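Local coordinates for inositol-1-monophosphatase (PDB 5ZHH), which probably hydrolyses the phosphate ester of myo-inositol monophosphates to release inositol and inorganic phosphate, at residues A52-I57 with F102-G107. Residues are numbered along the deposited sequence; the frame is centred on the assembly and turned at random.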
loop_
_atom_site.group_PDB
_atom_site.type_symbol
_atom_site.label_atom_id
_atom_site.label_comp_id
_atom_site.label_asym_id
_atom_site.label_seq_id
_atom_site.Cartn_x
_atom_site.Cartn_y
_atom_site.Cartn_z
ATOM N N ALA A 52 18.049 -19.208 -1.902
ATOM C CA ALA A 52 19.336 -18.783 -2.451
ATOM C C ALA A 52 19.642 -17.334 -2.089
ATOM O O ALA A 52 20.782 -16.999 -1.751
ATOM C CB ALA A 52 19.354 -18.971 -3.969
ATOM N N VAL A 53 18.630 -16.464 -2.149
ATOM C CA VAL A 53 18.816 -15.062 -1.779
ATOM C C VAL A 53 19.176 -14.938 -0.301
ATOM O O VAL A 53 20.087 -14.189 0.070
ATOM C CB VAL A 53 17.557 -14.247 -2.127
ATOM C CG1 VAL A 53 17.585 -12.895 -1.439
ATOM C CG2 VAL A 53 17.454 -14.070 -3.625
ATOM N N VAL A 54 18.452 -15.653 0.567
ATOM C CA VAL A 54 18.728 -15.580 2.003
ATOM C C VAL A 54 20.130 -16.093 2.307
ATOM O O VAL A 54 20.900 -15.456 3.036
ATOM C CB VAL A 54 17.673 -16.364 2.804
ATOM C CG1 VAL A 54 18.041 -16.349 4.279
ATOM C CG2 VAL A 54 16.297 -15.761 2.617
ATOM N N LEU A 55 20.478 -17.258 1.762
ATOM C CA LEU A 55 21.774 -17.857 2.063
ATOM C C LEU A 55 22.912 -16.959 1.602
ATOM O O LEU A 55 23.877 -16.740 2.336
ATOM C CB LEU A 55 21.881 -19.236 1.411
ATOM C CG LEU A 55 20.985 -20.317 2.017
ATOM C CD1 LEU A 55 21.213 -21.658 1.340
ATOM C CD2 LEU A 55 21.252 -20.412 3.500
ATOM N N GLU A 56 22.800 -16.403 0.397
ATOM C CA GLU A 56 23.878 -15.567 -0.116
ATOM C C GLU A 56 24.141 -14.384 0.807
ATOM O O GLU A 56 25.297 -14.069 1.108
ATOM C CB GLU A 56 23.543 -15.089 -1.529
ATOM C CG GLU A 56 24.723 -14.456 -2.265
ATOM C CD GLU A 56 24.951 -13.011 -1.876
ATOM O OE1 GLU A 56 23.966 -12.341 -1.491
ATOM O OE2 GLU A 56 26.114 -12.545 -1.953
ATOM N N ILE A 57 23.077 -13.739 1.295
ATOM C CA ILE A 57 23.244 -12.571 2.154
ATOM C C ILE A 57 23.852 -12.971 3.493
ATOM O O ILE A 57 24.832 -12.369 3.951
ATOM C CB ILE A 57 21.900 -11.838 2.332
ATOM C CG1 ILE A 57 21.451 -11.228 1.000
ATOM C CG2 ILE A 57 21.994 -10.786 3.434
ATOM C CD1 ILE A 57 20.032 -10.683 1.008
ATOM N N PHE A 102 1.639 -16.444 4.193
ATOM C CA PHE A 102 2.946 -17.057 4.016
ATOM C C PHE A 102 4.000 -15.981 4.239
ATOM O O PHE A 102 3.710 -14.782 4.177
ATOM C CB PHE A 102 3.085 -17.702 2.628
ATOM C CG PHE A 102 2.784 -16.763 1.501
ATOM C CD1 PHE A 102 3.760 -15.912 1.010
ATOM C CD2 PHE A 102 1.517 -16.713 0.946
ATOM C CE1 PHE A 102 3.480 -15.036 -0.028
ATOM C CE2 PHE A 102 1.232 -15.839 -0.084
ATOM C CZ PHE A 102 2.212 -15.000 -0.570
ATOM N N CYS A 103 5.229 -16.416 4.502
ATOM C CA CYS A 103 6.257 -15.474 4.914
ATOM C C CYS A 103 7.628 -16.114 4.769
ATOM O O CYS A 103 7.758 -17.319 4.551
ATOM C CB CYS A 103 6.041 -15.028 6.362
ATOM S SG CYS A 103 6.189 -16.408 7.521
ATOM N N VAL A 104 8.650 -15.270 4.898
ATOM C CA VAL A 104 10.030 -15.689 5.098
ATOM C C VAL A 104 10.310 -15.564 6.587
ATOM O O VAL A 104 9.939 -14.558 7.207
ATOM C CB VAL A 104 10.999 -14.818 4.276
ATOM C CG1 VAL A 104 12.438 -15.323 4.403
ATOM C CG2 VAL A 104 10.569 -14.777 2.820
ATOM N N SER A 105 10.931 -16.588 7.175
ATOM C CA SER A 105 11.275 -16.582 8.595
ATOM C C SER A 105 12.778 -16.773 8.723
ATOM O O SER A 105 13.323 -17.755 8.209
ATOM C CB SER A 105 10.521 -17.683 9.354
ATOM O OG SER A 105 10.829 -17.666 10.741
ATOM N N ILE A 106 13.444 -15.840 9.406
ATOM C CA ILE A 106 14.896 -15.861 9.580
ATOM C C ILE A 106 15.192 -15.677 11.061
ATOM O O ILE A 106 15.021 -14.577 11.600
ATOM C CB ILE A 106 15.586 -14.769 8.753
ATOM C CG1 ILE A 106 15.280 -14.963 7.265
ATOM C CG2 ILE A 106 17.084 -14.778 9.008
ATOM C CD1 ILE A 106 15.865 -13.887 6.376
ATOM N N GLY A 107 15.643 -16.737 11.721
ATOM C CA GLY A 107 15.947 -16.688 13.137
ATOM C C GLY A 107 17.389 -17.075 13.391
ATOM O O GLY A 107 17.978 -17.864 12.649
#
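Val-54 meets Ile-106 tip to tip, its CG1 lying 3.9 Å from CD1 of the isoleucine, and this is the tight part of the contact. A chi1 of 176° sets CG1 of Val-54 opposite the backbone N and leaves both methyls facing the strand: CG1 makes the closest approach to Ile-106, while CG2 lies between Ile-106 CD1 and Val-104 CG1, at a looser 4.2 and 4.3 Å. Ile-106 keeps an extended chain (chi2 177°), which carries CD1 out from the strand to the valine. The backbones stay well apart, 8.5 Å between CA of Val-54 and CA of Ile-106, and the two segments bury just 91 Å² between them. The contact is wholly apolar. In the layered alpha-beta fold of the inositol monophosphatase family, helix 44-61 and helix 3-25 pack on one face of the large mixed sheet; here Ala-18 of helix 3-25 and Ile-86 of strand 82-90 also touch Val-54, and Leu-22 and Ala-14 cover Val-104 and Ile-106. On the outer side of the helix the packing gives way to solvent: Ala-52 and Glu-56 are exposed, and the glutamate turns its OE2 to a salt bridge with Arg-60 one turn further on.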